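Local coordinates for protein BtGH115A (Bacteroides thetaiotaomicron, PDB 5BY3) that acts as a family GH115 4-O-methyl-alpha-glucuronidase, a glycoside hydrolase with specificity for decorated arabinogalactans, at residues 37-40 against 41-45; 189-193 against 194-198; 420-424 against 425-429. All coordinates share one frame; numbering follows the deposited sequence.

How the contacts relate
All three contacts are local and lie at helix ends: contacts 1 and 2 at the starts of helices 38-55 and 193-205, contact 3 at the close of helix 411-423. Contact 1 belongs to the N-terminal beta-alpha-beta region, the other two to the eight-stranded barrel of the family. Contacts 1 and 2 are neighbours, with centres 19 Å and nearest atoms about 7 Å apart. Contact 3 stands away from both, its nearest atoms about 17 Å from contact 1 and about 18 Å from contact 2. The nickel ion, bound at L404 and D436, is about 12 Å from the I191 side chain of contact 2.

Contact 1: residues 37-40 against 41-45; sequences APVV and RTSLD
S43 turns its hydroxyl back beside its own backbone N (chi1 -48°), which sets OG 2.6 Å from V39 O, one helical turn earlier. The same carbonyl also takes the S43 backbone N, at 3.2 Å between S43 N and V39 O, so one residue grips one acceptor with two donors. T42 has nearly the same first torsion (-53°), but its OG1 hydrogen-bonds K234 O, so the 2.9 Å approach of T42 OG1 to P38 O is not a settled bond. The firm tie to P38 is the backbone bond from T42 N to P38 O, 2.8 Å. L44 N to V40 O continues the ladder beyond the S43-V39 step. R41 bends at its third torsion and folds back over the start of the helix, bringing NH1 3.6 Å from P38 CA, where it also makes a weak bond to E36 O. With an alanine in place of S43 the short OG bond is lost, and V39 O would probably be held less firmly, relying here on the longer bond from the backbone N. A37 is the N-cap, and A37 O receives V40 N at 2.8 Å. Helix 38-55 is the crossover between the parallel strands 28-31 and 59-62; its buried side rests on helix 113-126, with V39 and S43 both against A117 and V40 against T116.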
loop_
_atom_site.group_PDB
_atom_site.type_symbol
_atom_site.label_atom_id
_atom_site.label_comp_id
_atom_site.label_asym_id
_atom_site.label_seq_id
_atom_site.Cartn_x
_atom_site.Cartn_y
_atom_site.Cartn_z
ATOM N N ALA A 37 21.337 11.280 18.583
ATOM C CA ALA A 37 20.033 11.848 18.238
ATOM C C ALA A 37 18.850 11.144 18.961
ATOM O O ALA A 37 18.957 9.964 19.317
ATOM C CB ALA A 37 19.845 11.843 16.742
ATOM N N PRO A 38 17.752 11.870 19.220
ATOM C CA PRO A 38 16.582 11.286 19.929
ATOM C C PRO A 38 16.138 9.905 19.409
ATOM O O PRO A 38 15.844 8.983 20.205
ATOM C CB PRO A 38 15.477 12.325 19.706
ATOM C CG PRO A 38 16.167 13.556 19.100
ATOM C CD PRO A 38 17.652 13.341 19.164
ATOM N N VAL A 39 16.161 9.763 18.086
ATOM C CA VAL A 39 15.714 8.567 17.407
ATOM C C VAL A 39 16.552 7.389 17.865
ATOM O O VAL A 39 16.023 6.267 17.982
ATOM C CB VAL A 39 15.683 8.764 15.865
ATOM C CG1 VAL A 39 17.060 9.132 15.303
ATOM C CG2 VAL A 39 15.074 7.566 15.151
ATOM N N VAL A 40 17.829 7.635 18.184
ATOM C CA VAL A 40 18.687 6.558 18.670
ATOM C C VAL A 40 18.208 6.127 20.063
ATOM O O VAL A 40 18.029 4.946 20.323
ATOM C CB VAL A 40 20.207 6.914 18.632
ATOM C CG1 VAL A 40 21.072 5.800 19.229
ATOM C CG2 VAL A 40 20.648 7.162 17.207
ATOM N N ARG A 41 17.952 7.095 20.930
ATOM C CA ARG A 41 17.531 6.791 22.293
ATOM C C ARG A 41 16.146 6.146 22.336
ATOM O O ARG A 41 15.933 5.219 23.093
ATOM C CB ARG A 41 17.641 8.025 23.209
ATOM C CG ARG A 41 18.949 8.086 24.027
ATOM C CD ARG A 41 19.408 9.515 24.347
ATOM N NE ARG A 41 18.284 10.450 24.560
ATOM C CZ ARG A 41 18.006 11.522 23.807
ATOM N NH1 ARG A 41 18.774 11.862 22.766
ATOM N NH2 ARG A 41 16.949 12.275 24.106
ATOM N N THR A 42 15.254 6.589 21.462
ATOM C CA THR A 42 13.902 6.029 21.340
ATOM C C THR A 42 13.918 4.541 20.988
ATOM O O THR A 42 13.140 3.787 21.547
ATOM C CB THR A 42 13.097 6.786 20.285
ATOM O OG1 THR A 42 13.130 8.177 20.588
ATOM C CG2 THR A 42 11.673 6.337 20.304
ATOM N N SER A 43 14.823 4.155 20.082
ATOM C CA SER A 43 14.976 2.788 19.570
ATOM C C SER A 43 15.619 1.866 20.581
ATOM O O SER A 43 15.305 0.663 20.656
ATOM C CB SER A 43 15.836 2.787 18.296
ATOM O OG SER A 43 15.374 3.791 17.403
ATOM N N LEU A 44 16.554 2.437 21.328
ATOM C CA LEU A 44 17.081 1.789 22.488
ATOM C C LEU A 44 15.978 1.381 23.470
ATOM O O LEU A 44 15.935 0.228 23.869
ATOM C CB LEU A 44 18.137 2.659 23.148
ATOM C CG LEU A 44 19.525 2.354 22.590
ATOM C CD1 LEU A 44 20.548 3.184 23.344
ATOM C CD2 LEU A 44 19.857 0.886 22.716
ATOM N N ASP A 45 15.085 2.312 23.815
ATOM C CA ASP A 45 13.924 1.998 24.662
ATOM C C ASP A 45 13.118 0.814 24.101
ATOM O O ASP A 45 12.768 -0.129 24.847
ATOM C CB ASP A 45 13.019 3.230 24.860
ATOM C CG ASP A 45 13.602 4.268 25.821
ATOM O OD1 ASP A 45 14.704 4.075 26.389
ATOM O OD2 ASP A 45 12.936 5.303 26.018
#

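Contact 2: residues 189-193 against 194-198; sequences GEIGP and RTNER
G192 is the N-cap, and the chain changes from the extended form of I191 to helical angles at P193, the first helical residue. G192 O opens the ladder, receiving N196 N in its carbonyl plane at 3.2 Å, and P193 O follows by accepting E197 N at 2.9 Å. The amide of N196 adds a second bond to the cap carbonyl: with CG anti to its carbonyl carbon (chi1 -78°), N196 turns ND2 back to 2.9 Å from G192 O, reaching it from above the plane, 49° out. One side chain thus doubles the bonding of that carbonyl. On the outer side P193 CB lies over one face of the R194 guanidinium, toward its rim, 3.7 Å from R194 NH2. R194 NE meets E197 OE1 at 2.8 Å in a salt bridge, and R194 NH2 makes a weak bond to E197 OE2. I191 CG2 packs against T195 CG2 at 3.7 Å, while T195 OG1 is held by S178 and E183. Helix 193-205 comes after strand 162-166 and helix 174-182, and precedes strand 210-212 of the barrel; I191 and T195 face helix 174-182, whereas P193, N196 and E197 lie against helix 228-235.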
loop_
_atom_site.group_PDB
_atom_site.type_symbol
_atom_site.label_atom_id
_atom_site.label_comp_id
_atom_site.label_asym_id
_atom_site.label_seq_id
_atom_site.Cartn_x
_atom_site.Cartn_y
_atom_site.Cartn_z
ATOM N N GLY A 189 -11.875 15.852 17.517
ATOM C CA GLY A 189 -11.330 14.755 16.690
ATOM C C GLY A 189 -9.857 14.539 16.947
ATOM O O GLY A 189 -9.037 14.574 16.017
ATOM N N GLU A 190 -9.510 14.335 18.212
ATOM C CA GLU A 190 -8.118 14.332 18.576
ATOM C C GLU A 190 -7.477 12.928 18.578
ATOM O O GLU A 190 -7.972 12.013 19.233
ATOM C CB GLU A 190 -7.898 15.080 19.888
ATOM C CG GLU A 190 -6.450 15.523 20.064
ATOM C CD GLU A 190 -6.211 16.303 21.343
ATOM O OE1 GLU A 190 -6.647 15.841 22.414
ATOM O OE2 GLU A 190 -5.573 17.377 21.264
ATOM N N ILE A 191 -6.389 12.815 17.805
ATOM C CA ILE A 191 -5.538 11.637 17.676
ATOM C C ILE A 191 -4.241 12.200 18.179
ATOM O O ILE A 191 -3.539 12.907 17.450
ATOM C CB ILE A 191 -5.384 11.192 16.188
ATOM C CG1 ILE A 191 -6.768 11.019 15.536
ATOM C CG2 ILE A 191 -4.411 9.994 16.016
ATOM C CD1 ILE A 191 -6.706 10.571 14.071
ATOM N N GLY A 192 -3.950 11.930 19.442
ATOM C CA GLY A 192 -3.020 12.743 20.178
ATOM C C GLY A 192 -1.608 12.218 20.170
ATOM O O GLY A 192 -1.270 11.351 19.360
ATOM N N PRO A 193 -0.768 12.746 21.084
ATOM C CA PRO A 193 0.629 12.322 21.121
ATOM C C PRO A 193 0.804 10.820 21.355
ATOM O O PRO A 193 1.636 10.197 20.682
ATOM C CB PRO A 193 1.246 13.166 22.276
ATOM C CG PRO A 193 0.072 13.698 23.070
ATOM C CD PRO A 193 -1.063 13.814 22.073
ATOM N N ARG A 194 0.059 10.254 22.296
ATOM C CA ARG A 194 0.217 8.832 22.663
ATOM C C ARG A 194 -0.105 7.901 21.475
ATOM O O ARG A 194 0.667 6.998 21.158
ATOM C CB ARG A 194 -0.558 8.484 23.962
ATOM C CG ARG A 194 0.306 8.137 25.183
ATOM C CD ARG A 194 0.838 9.344 25.935
ATOM N NE ARG A 194 2.020 9.934 25.287
ATOM C CZ ARG A 194 2.404 11.214 25.384
ATOM N NH1 ARG A 194 1.701 12.085 26.113
ATOM N NH2 ARG A 194 3.489 11.638 24.728
ATOM N N THR A 195 -1.193 8.166 20.761
ATOM C CA THR A 195 -1.465 7.436 19.513
ATOM C C THR A 195 -0.311 7.550 18.481
ATOM O O THR A 195 0.121 6.537 17.905
ATOM C CB THR A 195 -2.790 7.870 18.922
ATOM O OG1 THR A 195 -3.780 7.836 19.964
ATOM C CG2 THR A 195 -3.190 6.973 17.755
ATOM N N ASN A 196 0.222 8.753 18.297
ATOM C CA ASN A 196 1.308 8.959 17.334
ATOM C C ASN A 196 2.618 8.238 17.691
ATOM O O ASN A 196 3.250 7.630 16.815
ATOM C CB ASN A 196 1.491 10.449 17.014
ATOM C CG ASN A 196 0.442 10.956 16.035
ATOM O OD1 ASN A 196 0.555 10.745 14.815
ATOM N ND2 ASN A 196 -0.612 11.589 16.559
ATOM N N GLU A 197 2.989 8.241 18.977
ATOM C CA GLU A 197 4.116 7.428 19.427
ATOM C C GLU A 197 3.948 5.949 19.040
ATOM O O GLU A 197 4.919 5.305 18.607
ATOM C CB GLU A 197 4.353 7.602 20.918
ATOM C CG GLU A 197 4.748 9.026 21.289
ATOM C CD GLU A 197 4.788 9.271 22.792
ATOM O OE1 GLU A 197 3.837 8.839 23.501
ATOM O OE2 GLU A 197 5.760 9.921 23.253
ATOM N N ARG A 198 2.722 5.424 19.179
ATOM C CA ARG A 198 2.401 4.079 18.727
ATOM C C ARG A 198 2.591 3.864 17.215
ATOM O O ARG A 198 3.182 2.859 16.823
ATOM C CB ARG A 198 0.987 3.665 19.142
ATOM C CG ARG A 198 0.879 3.203 20.591
ATOM C CD ARG A 198 1.770 2.019 20.961
ATOM N NE ARG A 198 1.521 1.676 22.361
ATOM C CZ ARG A 198 2.138 0.744 23.093
ATOM N NH1 ARG A 198 3.130 -0.030 22.624
ATOM N NH2 ARG A 198 1.736 0.600 24.350
#

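Contact 3: residues 420-424 against 425-429; sequences QAYDQ and GIQKM
Q427 crosses one face of the Y422 ring, CG, CD and NE2 making the closest approaches. Its CB stands 4.0 Å from Y422 CE1, at the rim. With CG anti to its carbonyl carbon (chi1 -52°), CG stands above the ring in a CH-pi contact, 3.9 Å from the ring centroid of Y422 and 23° off the normal. The chain then runs on extended, which carries CD across the face to 3.7 Å from Y422 CZ. There the amide flattens onto the ring, the two planes practically parallel, in an offset stack. OE1 drifts out toward the phenol end, whereas NE2 stays over the far rim, close to CE2. That nitrogen also finds the polar partner: NE2 donates to Y422 O at 3.2 Å, nearly straight at 166° and with the acceptor in the plane of the amide. Stack and bond together fix the rotation of the amide, since turning it would break both.

Y422 O is gripped twice. G425 N reaches it at 2.8 Å from the face opposite to NE2, so the carbonyl is pinched between a backbone and a side-chain donor. One step earlier, A421 O takes I426 N at 2.8 Å, and I426 runs extended to CD1, which rests 4.2 Å from A421 CB. G425 has positive phi, a conformation in which a beta carbon would press on Q424 O.

The longer bond, I426 N to A421 O, encloses the shorter, G425 N to Y422 O; with the glycine and the apolar A421-I426 touch they make up a Schellman motif. It ends helix 411-423 and turns the chain into strand 429-433, the last of the eight parallel strands, which lies next to the first, 162-166, as in a (beta/alpha)8 barrel.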
loop_
_atom_site.group_PDB
_atom_site.type_symbol
_atom_site.label_atom_id
_atom_site.label_comp_id
_atom_site.label_asym_id
_atom_site.label_seq_id
_atom_site.Cartn_x
_atom_site.Cartn_y
_atom_site.Cartn_z
ATOM N N GLN A 420 8.288 -2.486 -10.925
ATOM C CA GLN A 420 8.398 -1.667 -12.114
ATOM C C GLN A 420 8.747 -0.224 -11.771
ATOM O O GLN A 420 9.632 0.346 -12.403
ATOM C CB GLN A 420 7.172 -1.763 -13.019
ATOM C CG GLN A 420 7.419 -1.207 -14.425
ATOM C CD GLN A 420 6.382 -1.665 -15.429
ATOM O OE1 GLN A 420 5.193 -1.392 -15.272
ATOM N NE2 GLN A 420 6.825 -2.358 -16.470
ATOM N N ALA A 421 8.103 0.339 -10.752
ATOM C CA ALA A 421 8.401 1.701 -10.309
ATOM C C ALA A 421 9.884 1.910 -9.952
ATOM O O ALA A 421 10.506 2.889 -10.407
ATOM C CB ALA A 421 7.503 2.095 -9.140
ATOM N N TYR A 422 10.465 0.997 -9.166
ATOM C CA TYR A 422 11.876 1.130 -8.846
ATOM C C TYR A 422 12.758 1.021 -10.098
ATOM O O TYR A 422 13.659 1.854 -10.313
ATOM C CB TYR A 422 12.293 0.153 -7.775
ATOM C CG TYR A 422 13.722 0.327 -7.267
ATOM C CD1 TYR A 422 13.997 1.128 -6.157
ATOM C CD2 TYR A 422 14.802 -0.338 -7.891
ATOM C CE1 TYR A 422 15.304 1.275 -5.679
ATOM C CE2 TYR A 422 16.101 -0.212 -7.415
ATOM C CZ TYR A 422 16.346 0.594 -6.320
ATOM O OH TYR A 422 17.625 0.715 -5.861
ATOM N N ASP A 423 12.476 0.017 -10.918
ATOM C CA ASP A 423 13.225 -0.229 -12.143
ATOM C C ASP A 423 13.128 0.977 -13.126
ATOM O O ASP A 423 14.101 1.364 -13.776
ATOM C CB ASP A 423 12.727 -1.527 -12.804
ATOM C CG ASP A 423 13.251 -2.801 -12.125
ATOM O OD1 ASP A 423 14.104 -2.734 -11.205
ATOM O OD2 ASP A 423 12.811 -3.901 -12.548
ATOM N N GLN A 424 11.955 1.582 -13.202
ATOM C CA GLN A 424 11.797 2.787 -13.996
ATOM C C GLN A 424 12.340 4.036 -13.300
ATOM O O GLN A 424 12.105 5.137 -13.757
ATOM C CB GLN A 424 10.343 2.987 -14.450
ATOM C CG GLN A 424 9.786 1.889 -15.367
ATOM C CD GLN A 424 10.547 1.710 -16.673
ATOM O OE1 GLN A 424 10.872 0.587 -17.079
ATOM N NE2 GLN A 424 10.841 2.813 -17.332
ATOM N N GLY A 425 13.078 3.870 -12.210
ATOM C CA GLY A 425 13.769 5.002 -11.616
ATOM C C GLY A 425 13.006 5.807 -10.574
ATOM O O GLY A 425 13.472 6.883 -10.188
ATOM N N ILE A 426 11.857 5.299 -10.100
ATOM C CA ILE A 426 11.169 5.924 -8.945
ATOM C C ILE A 426 11.823 5.367 -7.661
ATOM O O ILE A 426 11.437 4.294 -7.179
ATOM C CB ILE A 426 9.642 5.702 -8.975
ATOM C CG1 ILE A 426 9.058 6.266 -10.270
ATOM C CG2 ILE A 426 8.980 6.287 -7.731
ATOM C CD1 ILE A 426 7.571 6.050 -10.518
ATOM N N GLN A 427 12.817 6.088 -7.130
ATOM C CA GLN A 427 13.688 5.560 -6.065
ATOM C C GLN A 427 13.902 6.498 -4.874
ATOM O O GLN A 427 14.644 6.187 -3.921
ATOM C CB GLN A 427 15.057 5.185 -6.629
ATOM C CG GLN A 427 15.058 4.262 -7.837
ATOM C CD GLN A 427 16.451 3.734 -8.194
ATOM O OE1 GLN A 427 17.463 4.068 -7.562
ATOM N NE2 GLN A 427 16.500 2.895 -9.209
ATOM N N LYS A 428 13.283 7.658 -4.920
ATOM C CA LYS A 428 13.559 8.628 -3.892
ATOM C C LYS A 428 12.568 8.482 -2.713
ATOM O O LYS A 428 12.964 8.535 -1.533
ATOM C CB LYS A 428 13.536 10.041 -4.519
ATOM C CG LYS A 428 13.940 11.182 -3.610
ATOM C CD LYS A 428 15.438 11.241 -3.348
ATOM C CE LYS A 428 15.742 12.575 -2.677
ATOM N NZ LYS A 428 17.156 13.007 -2.888
HETATM N N MSE A 429 11.294 8.285 -3.039
HETATM C CA MSE A 429 10.239 8.498 -2.084
HETATM C C MSE A 429 9.040 7.655 -2.430
HETATM O O MSE A 429 8.442 7.800 -3.511
HETATM C CB MSE A 429 9.893 9.987 -2.115
HETATM C CG MSE A 429 9.339 10.560 -0.821
HETATM SE SE MSE A 429 8.988 12.507 -0.937
HETATM C CE MSE A 429 10.887 13.071 -1.053
#